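Local coordinates for protein carbohydrate kinase, FGGY (PDB 3IFR) that probably phosphorylates D-xylulose at the expense of ATP, as a xylulose kinase of the FGGY carbohydrate kinase family, at residues P345-E350 with G361-L366; G193-D198 with P211-T216; I419-D422 with P427-L430; Q54-A59 with A225-L230; R144-E147 with A152-G155. All coordinates share one frame; numbering follows the deposited sequence.

Interaction 1 (P345-E350 with G361-L366); sequences PYFLGE and GTFTGL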
# COMPACT_ATOMS: atom_id res chain seq x y z
N PRO A 345 -15.94 -13.58 2.56
CA PRO A 345 -15.17 -13.34 1.33
C PRO A 345 -13.69 -13.67 1.44
O PRO A 345 -12.88 -12.92 0.89
CB PRO A 345 -15.29 -11.82 1.15
CG PRO A 345 -15.64 -11.29 2.57
CD PRO A 345 -15.86 -12.44 3.49
N TYR A 346 -13.33 -14.78 2.08
CA TYR A 346 -11.92 -15.12 2.27
C TYR A 346 -11.36 -16.20 1.29
O TYR A 346 -10.95 -17.30 1.70
CB TYR A 346 -11.68 -15.48 3.74
CG TYR A 346 -12.38 -14.52 4.70
CD1 TYR A 346 -12.19 -13.14 4.60
CD2 TYR A 346 -13.21 -14.99 5.70
CE1 TYR A 346 -12.82 -12.27 5.47
CE2 TYR A 346 -13.86 -14.12 6.57
CZ TYR A 346 -13.66 -12.76 6.45
OH TYR A 346 -14.28 -11.90 7.33
N PHE A 347 -11.30 -15.83 0.01
CA PHE A 347 -10.89 -16.75 -1.05
C PHE A 347 -9.40 -17.08 -1.10
O PHE A 347 -9.00 -18.13 -1.65
CB PHE A 347 -11.39 -16.21 -2.39
CG PHE A 347 -12.87 -15.94 -2.41
CD1 PHE A 347 -13.78 -16.99 -2.62
CD2 PHE A 347 -13.36 -14.66 -2.21
CE1 PHE A 347 -15.14 -16.76 -2.63
CE2 PHE A 347 -14.72 -14.42 -2.24
CZ PHE A 347 -15.62 -15.47 -2.44
N LEU A 348 -8.57 -16.22 -0.52
CA LEU A 348 -7.13 -16.49 -0.42
C LEU A 348 -6.75 -16.67 1.04
O LEU A 348 -5.58 -16.74 1.40
CB LEU A 348 -6.31 -15.34 -1.00
CG LEU A 348 -6.23 -15.26 -2.52
CD1 LEU A 348 -7.39 -15.98 -3.20
CD2 LEU A 348 -6.14 -13.80 -2.98
N GLY A 349 -7.76 -16.76 1.89
CA GLY A 349 -7.54 -16.53 3.30
C GLY A 349 -7.94 -15.08 3.58
O GLY A 349 -8.49 -14.39 2.70
N GLU A 350 -7.67 -14.64 4.81
CA GLU A 350 -7.98 -13.30 5.28
C GLU A 350 -6.67 -12.71 5.80
O GLU A 350 -5.64 -13.36 5.72
CB GLU A 350 -9.02 -13.39 6.41
CG GLU A 350 -9.04 -12.20 7.38
CD GLU A 350 -9.82 -12.50 8.65
OE1 GLU A 350 -9.67 -13.62 9.20
OE2 GLU A 350 -10.57 -11.59 9.10
N GLY A 361 -13.61 -18.86 1.22
CA GLY A 361 -14.86 -18.29 0.72
C GLY A 361 -16.06 -19.12 1.13
O GLY A 361 -16.06 -20.35 1.01
N THR A 362 -17.07 -18.45 1.69
CA THR A 362 -18.30 -19.14 2.08
C THR A 362 -19.58 -18.44 1.60
O THR A 362 -19.72 -17.24 1.75
CB THR A 362 -18.32 -19.29 3.58
OG1 THR A 362 -17.09 -19.91 3.98
CG2 THR A 362 -19.50 -20.13 4.02
N PHE A 363 -20.51 -19.18 1.02
CA PHE A 363 -21.84 -18.64 0.79
C PHE A 363 -22.80 -19.51 1.52
O PHE A 363 -22.71 -20.72 1.43
CB PHE A 363 -22.20 -18.64 -0.69
CG PHE A 363 -21.52 -17.57 -1.48
CD1 PHE A 363 -22.12 -16.36 -1.67
CD2 PHE A 363 -20.30 -17.80 -2.06
CE1 PHE A 363 -21.51 -15.38 -2.42
CE2 PHE A 363 -19.69 -16.81 -2.79
CZ PHE A 363 -20.31 -15.60 -2.96
N THR A 364 -23.74 -18.90 2.23
CA THR A 364 -24.66 -19.67 3.05
C THR A 364 -26.03 -19.01 3.05
O THR A 364 -26.14 -17.84 2.71
CB THR A 364 -24.14 -19.78 4.46
OG1 THR A 364 -24.86 -20.82 5.12
CG2 THR A 364 -24.33 -18.45 5.20
N GLY A 365 -27.06 -19.75 3.41
CA GLY A 365 -28.41 -19.21 3.40
C GLY A 365 -29.02 -19.27 2.01
O GLY A 365 -30.00 -18.58 1.74
N LEU A 366 -28.41 -20.06 1.12
CA LEU A 366 -28.89 -20.21 -0.25
C LEU A 366 -30.19 -20.98 -0.35
O LEU A 366 -30.40 -21.96 0.39
CB LEU A 366 -27.85 -20.91 -1.13
CG LEU A 366 -26.59 -20.10 -1.40
CD1 LEU A 366 -25.50 -21.07 -1.81
CD2 LEU A 366 -26.84 -19.07 -2.48
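Tyr-346 and Gly-361 bring the two backbones together, with 4.6 Å between their CA atoms. Tyr-346 O lies 3.1 Å from Gly-361 N, but the angle is too poor for a hydrogen bond, and the same oxygen instead receives a weak bond from Gly-349 N within its own turn.

The largest part of the side-chain contact is carried by Phe-347. Its CG stands anti to the carbonyl carbon (chi1 -54°), which swings the ring toward Gly-361, where the CD1-CE1 side approaches the glycine; Phe-347 CE1 is 3.7 Å from Gly-361 CA, and the approach is oblique to the ring. With the Phe-347 ring placed so, a CB built on Gly-361 would fall 2.3 Å from Phe-347 CE1, too close to be accommodated.

The contact lies at the end of a small antiparallel strand pair in the C-terminal FGGY domain. Strands 342-344 and 362-364 are joined by backbone hydrogen bonds of Thr-362 with Leu-344 and of Thr-364 with Val-342, and just beyond their paired end the 345-350 loop turns away.

Farther along the second strand, Phe-363 CE2 reaches the edge of the Phe-347 ring near its plane, 4.3 Å from Phe-347 CZ. Trp-310 also meets the Phe-347 ring, with the planes at about 50°. The Tyr-346 ring, in contrast, takes Pro-345 CD on one face, 3.6 Å above the plane and offset toward the rim, and touches Phe-485 of helix 475-496; Thr-362 packs on Leu-492 of the same helix.

Interaction 2 (G193-D198 with P211-T216); sequences GTVEAD and PPAHPT
Val-195 meets Ala-213 where two short strands of the N-terminal FGGY domain come side by side without pairing directly: 194-195 is a weakly bonded strand antiparallel to 188-189, whereas 213-214 runs parallel to 177-178. Going along 193-198, Thr-194 comes first, its OG1 hydrogen-bonded to Ser-192 OG just before the segment.

Val-195 then points its side chain at the other segment. A chi1 of 172° carries CG1 to the far side of CB from the backbone N, and it is the other branch, CG2, that does the touching: Val-195 CG2 lies 4.3 Å from Ala-213 CB, and also 4.3 Å from Pro-211 O. These are loose van der Waals separations, in keeping with the modest 92 Å² buried between the segments. Ala-213 also touches Ile-188 of strand 188-189, the partner of 194-195, and Arg-179 of helix 179-185.

Glu-196 occupies the N-cap position of helix 197-201, and its OE2 bonds Ser-192 OG, the hydroxyl already engaged by Thr-194.

Between the backbones a single water accepts two weak bonds, from Val-195 N at 3.5 Å and from Ala-213 N at 3.4 Å.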
# COMPACT_ATOMS: atom_id res chain seq x y z
N GLY A 193 11.90 5.37 17.56
CA GLY A 193 11.81 5.85 16.20
C GLY A 193 13.12 5.72 15.50
O GLY A 193 13.38 6.37 14.48
N THR A 194 13.99 4.88 16.03
CA THR A 194 15.28 4.72 15.40
C THR A 194 15.60 3.24 15.19
O THR A 194 14.90 2.35 15.72
CB THR A 194 16.40 5.39 16.23
OG1 THR A 194 16.49 4.76 17.51
CG2 THR A 194 16.07 6.87 16.44
N VAL A 195 16.63 2.98 14.39
CA VAL A 195 17.04 1.61 14.14
C VAL A 195 17.67 1.09 15.43
O VAL A 195 18.53 1.76 16.00
CB VAL A 195 18.03 1.54 12.97
CG1 VAL A 195 18.59 0.14 12.84
CG2 VAL A 195 17.32 1.96 11.68
N GLU A 196 17.20 -0.05 15.90
CA GLU A 196 17.72 -0.66 17.12
C GLU A 196 18.70 -1.83 16.87
O GLU A 196 18.46 -2.71 16.02
CB GLU A 196 16.56 -1.14 17.97
CG GLU A 196 15.50 -0.07 18.19
CD GLU A 196 15.88 0.86 19.32
OE1 GLU A 196 17.02 0.77 19.82
OE2 GLU A 196 15.04 1.68 19.70
N ALA A 197 19.79 -1.85 17.64
CA ALA A 197 20.83 -2.87 17.47
C ALA A 197 20.20 -4.26 17.62
O ALA A 197 20.22 -5.10 16.73
CB ALA A 197 21.89 -2.66 18.50
N ASP A 198 19.73 -4.49 18.82
CA ASP A 198 18.69 -5.41 19.13
C ASP A 198 17.95 -5.98 17.89
O ASP A 198 17.99 -7.16 17.64
CB ASP A 198 17.71 -4.57 19.98
CG ASP A 198 16.78 -5.40 20.75
OD1 ASP A 198 17.07 -6.59 20.96
OD2 ASP A 198 15.75 -4.89 21.15
N PRO A 211 21.37 1.34 6.97
CA PRO A 211 21.73 2.76 6.93
C PRO A 211 20.84 3.49 7.91
O PRO A 211 19.80 2.95 8.29
CB PRO A 211 21.42 3.17 5.47
CG PRO A 211 21.40 1.87 4.67
CD PRO A 211 20.89 0.82 5.67
N PRO A 212 21.23 4.71 8.33
CA PRO A 212 20.34 5.37 9.28
C PRO A 212 19.00 5.66 8.62
O PRO A 212 18.96 5.94 7.40
CB PRO A 212 21.05 6.71 9.57
CG PRO A 212 22.41 6.62 9.01
CD PRO A 212 22.41 5.52 7.96
N ALA A 213 17.92 5.60 9.40
CA ALA A 213 16.59 5.94 8.90
C ALA A 213 16.44 7.45 8.67
O ALA A 213 17.08 8.28 9.34
CB ALA A 213 15.51 5.44 9.84
N HIS A 214 15.59 7.80 7.71
CA HIS A 214 15.40 9.21 7.36
C HIS A 214 13.92 9.45 7.12
O HIS A 214 13.27 8.63 6.45
CB HIS A 214 16.19 9.54 6.09
CG HIS A 214 15.90 10.89 5.51
ND1 HIS A 214 16.66 12.00 5.79
CD2 HIS A 214 14.95 11.29 4.62
CE1 HIS A 214 16.18 13.04 5.12
NE2 HIS A 214 15.16 12.62 4.39
N PRO A 215 13.37 10.56 7.66
CA PRO A 215 11.92 10.76 7.50
C PRO A 215 11.62 11.39 6.17
O PRO A 215 12.28 12.35 5.76
CB PRO A 215 11.58 11.72 8.64
CG PRO A 215 12.90 12.41 8.98
CD PRO A 215 14.02 11.75 8.22
N THR A 216 10.59 10.89 5.50
CA THR A 216 10.23 11.34 4.17
C THR A 216 10.24 12.85 3.94
O THR A 216 10.80 13.33 2.94
CB THR A 216 8.85 10.81 3.81
OG1 THR A 216 8.86 9.38 3.90
CG2 THR A 216 8.47 11.23 2.41
O HOH W 1 18.63 5.24 12.71

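Interaction 3 (I419-D422 with P427-L430); sequences IMAD and PVQL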
# COMPACT_ATOMS: atom_id res chain seq x y z
N ILE A 419 -23.80 0.59 -1.37
CA ILE A 419 -23.75 -0.47 -0.37
C ILE A 419 -22.72 -0.15 0.71
O ILE A 419 -22.99 -0.30 1.90
CB ILE A 419 -23.47 -1.84 -1.02
CG1 ILE A 419 -24.73 -2.34 -1.74
CG2 ILE A 419 -22.86 -2.87 -0.00
CD1 ILE A 419 -24.43 -3.42 -2.75
N MSE A 420 -21.53 0.27 0.29
CA MSE A 420 -20.49 0.59 1.27
C MSE A 420 -20.96 1.63 2.29
O MSE A 420 -20.77 1.46 3.49
CB MSE A 420 -19.25 1.12 0.57
CG MSE A 420 -18.10 1.44 1.53
SE MSE A 420 -17.26 -0.24 2.17
CE MSE A 420 -17.82 -0.15 4.09
N ALA A 421 -21.56 2.73 1.79
CA ALA A 421 -21.99 3.79 2.65
C ALA A 421 -23.10 3.34 3.58
O ALA A 421 -23.08 3.68 4.78
CB ALA A 421 -22.43 4.98 1.85
N ASP A 422 -24.07 2.59 3.04
CA ASP A 422 -25.19 2.10 3.86
C ASP A 422 -24.74 1.13 4.96
O ASP A 422 -25.42 0.94 5.99
CB ASP A 422 -26.27 1.41 3.03
CG ASP A 422 -27.10 2.37 2.19
OD1 ASP A 422 -27.12 3.58 2.52
OD2 ASP A 422 -27.72 1.90 1.20
N PRO A 427 -20.83 9.12 5.52
CA PRO A 427 -20.67 9.55 4.13
C PRO A 427 -19.36 9.05 3.55
O PRO A 427 -18.37 9.00 4.28
CB PRO A 427 -20.67 11.09 4.25
CG PRO A 427 -21.45 11.37 5.52
CD PRO A 427 -20.99 10.27 6.44
N VAL A 428 -19.34 8.65 2.27
CA VAL A 428 -18.11 8.17 1.68
C VAL A 428 -17.73 9.09 0.51
O VAL A 428 -18.51 9.23 -0.43
CB VAL A 428 -18.23 6.71 1.15
CG1 VAL A 428 -16.97 6.32 0.45
CG2 VAL A 428 -18.58 5.69 2.27
N GLN A 429 -16.57 9.73 0.56
CA GLN A 429 -16.15 10.59 -0.56
C GLN A 429 -15.40 9.79 -1.62
O GLN A 429 -14.28 9.35 -1.37
CB GLN A 429 -15.25 11.72 -0.05
CG GLN A 429 -14.61 12.57 -1.19
CD GLN A 429 -15.64 13.46 -1.89
OE1 GLN A 429 -16.04 14.50 -1.35
NE2 GLN A 429 -16.09 13.04 -3.08
N LEU A 430 -16.01 9.60 -2.78
CA LEU A 430 -15.37 8.89 -3.89
C LEU A 430 -14.36 9.82 -4.58
O LEU A 430 -14.56 11.04 -4.61
CB LEU A 430 -16.39 8.42 -4.92
CG LEU A 430 -17.48 7.43 -4.51
CD1 LEU A 430 -18.25 6.92 -5.79
CD2 LEU A 430 -16.85 6.25 -3.70
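Val-428 meets Ala-421 and Met-420 without any ring taking part, and the flat group beside this contact is the amide of Gln-429. Its NE2 bonds Leu-430 O at 2.9 Å with an N-H...O angle of 157°, the acceptor lying 16° out of the amide plane. NE2 also bonds Gly-465 O of the neighbouring strand 463-468, so both acceptors lie on the strands.

Across the contact, one methyl does the work. Val-428 CG2, set anti to the carbonyl carbon, lies 3.9 Å from Ala-421 CA and equally 3.9 Å from Ala-421 CB, resting against the helix backbone as well as the alanine methyl. Ala-421 CA and Val-428 CA are 5.9 Å apart, a closeness that the small alanine permits.

Strand 403-407, helix 414-424 and strand 428-432 form a beta-alpha-beta unit in the C-terminal FGGY domain, and this contact seats the helix on its second strand. Backbone bonds of Gln-429 with Phe-404 and Ala-406 join that strand to the first.

Met-420, present as selenomethionine, adds its CG, 4.3 Å from Val-428 CG2; beyond CG the chain leads away, and the residue touches Phe-387 of helix 372-397.

Interaction 4 (Q54-A59 with A225-L230); sequences QWWDNA and AEAAAL
Helix 52-70 and the short helix 225-231 of the N-terminal FGGY domain are joined here by Trp-56, which meets Leu-230 and Ala-227. In sequence, helix 225-231 connects strands 219-222 and 238-244 of the domain's central sheet, the former an outermost strand.

Trp-56 spans the gap between the helices. A chi1 of 176° turns the indole away from the backbone N and extends it outward, so that the far end of its six-membered ring reaches the partner helix. Trp-56 CZ2 stands 4.0 Å from Leu-230 CD1, and Trp-56 CH2 is 4.5 Å from Ala-227 CB. Both methyls sit at the ring edge, near its plane, and the Trp-56 and Leu-230 side chains cross at about a right angle. Ala-227 and Leu-230 are three residues apart on their helix, which brings both methyls to the rim of the same indole.

Around this pair, Trp-56 also touches Leu-170 and Leu-171 of helix 163-172, and Ala-59 leans on Leu-12 of the sheet. Leu-230 O accepts a hydrogen bond from Arg-60 NE, one turn farther along the first helix.

With 107 Å² buried and purely apolar edge contacts between the two segments, the indole supplies dispersion rather than direction; directional linkage comes from the neighbouring arginine bond to the leucine carbonyl.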
# COMPACT_ATOMS: atom_id res chain seq x y z
N GLN A 54 17.10 -2.35 -13.71
CA GLN A 54 15.96 -1.91 -14.50
C GLN A 54 15.18 -0.72 -13.85
O GLN A 54 14.74 0.22 -14.55
CB GLN A 54 15.05 -3.09 -14.80
CG GLN A 54 14.09 -2.87 -15.97
CD GLN A 54 13.00 -3.90 -15.96
OE1 GLN A 54 12.62 -4.38 -14.90
NE2 GLN A 54 12.52 -4.28 -17.14
N TRP A 55 15.02 -0.73 -12.52
CA TRP A 55 14.44 0.43 -11.86
C TRP A 55 15.22 1.68 -12.31
O TRP A 55 14.64 2.67 -12.75
CB TRP A 55 14.43 0.35 -10.33
CG TRP A 55 13.75 -0.84 -9.70
CD1 TRP A 55 12.71 -1.57 -10.20
CD2 TRP A 55 14.06 -1.41 -8.41
NE1 TRP A 55 12.39 -2.60 -9.33
CE2 TRP A 55 13.19 -2.50 -8.22
CE3 TRP A 55 15.00 -1.10 -7.42
CZ2 TRP A 55 13.23 -3.27 -7.06
CZ3 TRP A 55 15.04 -1.86 -6.29
CH2 TRP A 55 14.16 -2.94 -6.11
N TRP A 56 16.54 1.60 -12.24
CA TRP A 56 17.39 2.77 -12.46
C TRP A 56 17.34 3.20 -13.90
O TRP A 56 17.27 4.38 -14.21
CB TRP A 56 18.84 2.47 -12.06
CG TRP A 56 19.76 3.59 -12.35
CD1 TRP A 56 20.84 3.56 -13.18
CD2 TRP A 56 19.65 4.95 -11.88
NE1 TRP A 56 21.44 4.80 -13.22
CE2 TRP A 56 20.73 5.67 -12.44
CE3 TRP A 56 18.76 5.63 -11.04
CZ2 TRP A 56 20.97 7.03 -12.17
CZ3 TRP A 56 19.00 7.00 -10.77
CH2 TRP A 56 20.11 7.67 -11.33
N ASP A 57 17.37 2.22 -14.79
CA ASP A 57 17.19 2.51 -16.20
C ASP A 57 15.83 3.06 -16.52
O ASP A 57 15.72 4.03 -17.26
CB ASP A 57 17.46 1.28 -17.04
CG ASP A 57 18.43 1.59 -18.12
OD1 ASP A 57 17.99 1.64 -19.29
OD2 ASP A 57 19.61 1.86 -17.74
N ASN A 58 14.79 2.42 -15.99
CA ASN A 58 13.43 3.00 -16.05
C ASN A 58 13.44 4.44 -15.52
O ASN A 58 12.98 5.36 -16.21
CB ASN A 58 12.43 2.17 -15.26
CG ASN A 58 11.88 0.95 -16.02
OD1 ASN A 58 10.98 0.27 -15.51
ND2 ASN A 58 12.41 0.65 -17.19
N ALA A 59 14.04 4.67 -14.35
CA ALA A 59 13.99 6.03 -13.77
C ALA A 59 14.68 7.10 -14.65
O ALA A 59 14.17 8.18 -14.81
CB ALA A 59 14.56 6.05 -12.34
N ALA A 225 26.33 15.29 -9.88
CA ALA A 225 26.72 15.57 -11.23
C ALA A 225 26.53 14.28 -12.05
O ALA A 225 25.91 14.31 -13.06
CB ALA A 225 28.16 16.10 -11.27
N GLU A 226 27.04 13.14 -11.59
CA GLU A 226 26.81 11.88 -12.31
C GLU A 226 25.30 11.67 -12.60
O GLU A 226 24.89 11.30 -13.71
CB GLU A 226 27.41 10.69 -11.55
CG GLU A 226 28.93 10.57 -11.65
CD GLU A 226 29.35 9.91 -12.99
OE1 GLU A 226 28.47 9.87 -13.91
OE2 GLU A 226 30.54 9.42 -13.11
N ALA A 227 24.45 11.95 -11.62
CA ALA A 227 23.04 11.60 -11.74
C ALA A 227 22.28 12.62 -12.56
O ALA A 227 21.30 12.30 -13.20
CB ALA A 227 22.43 11.38 -10.39
N ALA A 228 22.79 13.85 -12.58
CA ALA A 228 22.26 14.87 -13.49
C ALA A 228 22.52 14.40 -14.89
O ALA A 228 21.64 14.34 -15.70
CB ALA A 228 22.89 16.25 -13.25
N ALA A 229 23.75 14.02 -15.16
CA ALA A 229 24.07 13.47 -16.47
C ALA A 229 23.14 12.31 -16.95
O ALA A 229 22.51 12.37 -18.01
CB ALA A 229 25.51 13.07 -16.51
N LEU A 230 23.03 11.27 -16.16
CA LEU A 230 22.21 10.15 -16.54
C LEU A 230 20.71 10.40 -16.63
O LEU A 230 20.02 9.71 -17.40
CB LEU A 230 22.50 9.00 -15.57
CG LEU A 230 23.99 8.60 -15.50
CD1 LEU A 230 24.35 7.84 -14.22
CD2 LEU A 230 24.37 7.78 -16.70

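Interaction 5 (R144-E147 with A152-G155); sequences RWIE and AVFG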
# COMPACT_ATOMS: atom_id res chain seq x y z
N ARG A 144 17.31 -13.81 7.04
CA ARG A 144 17.57 -15.16 7.57
C ARG A 144 17.59 -16.19 6.44
O ARG A 144 18.39 -17.11 6.47
CB ARG A 144 16.50 -15.58 8.58
CG ARG A 144 16.51 -14.89 9.89
CD ARG A 144 17.72 -15.23 10.74
NE ARG A 144 17.56 -14.70 12.09
CZ ARG A 144 17.00 -15.34 13.12
NH1 ARG A 144 16.56 -16.59 12.99
NH2 ARG A 144 16.89 -14.73 14.30
N TRP A 145 16.67 -16.07 5.47
CA TRP A 145 16.62 -17.03 4.36
C TRP A 145 17.92 -16.97 3.54
O TRP A 145 18.56 -17.98 3.27
CB TRP A 145 15.43 -16.73 3.45
CG TRP A 145 15.31 -17.68 2.31
CD1 TRP A 145 14.51 -18.78 2.25
CD2 TRP A 145 16.01 -17.61 1.06
NE1 TRP A 145 14.68 -19.41 1.03
CE2 TRP A 145 15.58 -18.71 0.28
CE3 TRP A 145 16.93 -16.72 0.51
CZ2 TRP A 145 16.07 -18.95 -1.01
CZ3 TRP A 145 17.41 -16.95 -0.78
CH2 TRP A 145 16.99 -18.06 -1.51
N ILE A 146 18.30 -15.77 3.15
CA ILE A 146 19.53 -15.55 2.46
C ILE A 146 20.76 -16.13 3.19
O ILE A 146 21.62 -16.78 2.57
CB ILE A 146 19.73 -14.04 2.22
CG1 ILE A 146 18.91 -13.59 1.03
CG2 ILE A 146 21.19 -13.71 1.98
CD1 ILE A 146 18.87 -12.10 0.96
N GLU A 147 20.88 -15.87 4.49
CA GLU A 147 22.00 -16.42 5.27
C GLU A 147 22.05 -17.93 5.14
O GLU A 147 23.13 -18.52 5.09
CB GLU A 147 21.80 -16.12 6.74
CG GLU A 147 22.62 -16.99 7.65
CD GLU A 147 22.57 -16.49 9.08
OE1 GLU A 147 23.60 -15.97 9.51
OE2 GLU A 147 21.51 -16.55 9.74
N ALA A 152 27.11 -16.98 0.77
CA ALA A 152 28.12 -16.13 0.12
C ALA A 152 27.56 -14.74 -0.16
O ALA A 152 28.24 -13.72 0.05
CB ALA A 152 28.67 -16.78 -1.16
N VAL A 153 26.32 -14.68 -0.63
CA VAL A 153 25.66 -13.39 -0.72
C VAL A 153 25.66 -12.75 0.65
O VAL A 153 26.10 -11.61 0.83
CB VAL A 153 24.24 -13.50 -1.26
CG1 VAL A 153 23.57 -12.12 -1.29
CG2 VAL A 153 24.32 -14.07 -2.69
N PHE A 154 25.22 -13.52 1.64
CA PHE A 154 25.05 -12.99 2.98
C PHE A 154 26.32 -12.38 3.56
O PHE A 154 26.28 -11.32 4.21
CB PHE A 154 24.51 -14.05 3.93
CG PHE A 154 24.04 -13.50 5.24
CD1 PHE A 154 22.78 -12.90 5.34
CD2 PHE A 154 24.84 -13.57 6.36
CE1 PHE A 154 22.33 -12.39 6.54
CE2 PHE A 154 24.39 -13.07 7.57
CZ PHE A 154 23.12 -12.45 7.66
N GLY A 155 27.45 -13.05 3.34
CA GLY A 155 28.68 -12.59 3.96
C GLY A 155 29.21 -11.33 3.28
O GLY A 155 29.98 -10.56 3.87
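Glu-147 CB sits over the centre of the Phe-154 ring in a CH-pi contact, 3.6 Å from the centroid and 10° off the ring normal. The backbone closes in too, with Glu-147 CA 3.6 Å from Phe-154 CG. Farther out, the extended glutamate chain carries OE1 to 3.6 Å from Phe-154 CE2, the carboxylate and ring planes being 41° apart.

Ile-146 comes from another direction: its CG2 lies at the ring edge, in plane, 3.8 Å from Phe-154 CD1, and the same methyl is 4.3 Å from Val-153 CG1. With chi1 at -167° the phenyl of Phe-154 trails beside its own carbonyl carbon, which projects it against the preceding helix.

Helices 139-149 and 151-155 of the N-terminal FGGY domain are consecutive helices joined by a short turn, and the CA atoms of Glu-147 and Phe-154 approach to 5.1 Å across it. An alanine in place of Phe-154 is likely to open a gap beside Glu-147 CB and Ile-146 CG2, leaving the Ile-146 to Val-153 methyl contact between the two segments.

In the next shell, His-204 ND1 hydrogen-bonds Glu-147 OE2, which probably steadies the far end of the chain that covers the ring, while Ile-205 touches Phe-154. Leu-91 of strand 90-92 contacts both Ile-146 and Val-153.

Overall arrangement
Interactions 4, 5 and 2 lie in the N-terminal FGGY domain, and interactions 1 and 3 in the C-terminal one. Along the chain interaction 4 spans the most sequence, enclosing interaction 5 and then interaction 2; interaction 1 follows, and interaction 3 comes last. Within the first group, centres are 22 to 28 Å apart, with interactions 2 and 5 nearest at about 8 Å between nearest atoms; interactions 1 and 3 have centres 23 Å apart, with helix 372-397 touching both. Between the groups, centres are 38 to 48 Å apart. Each half is built round its own mixed sheet, consistent with the two-domain actin-like ATPase fold, and each contact joins elements within one half.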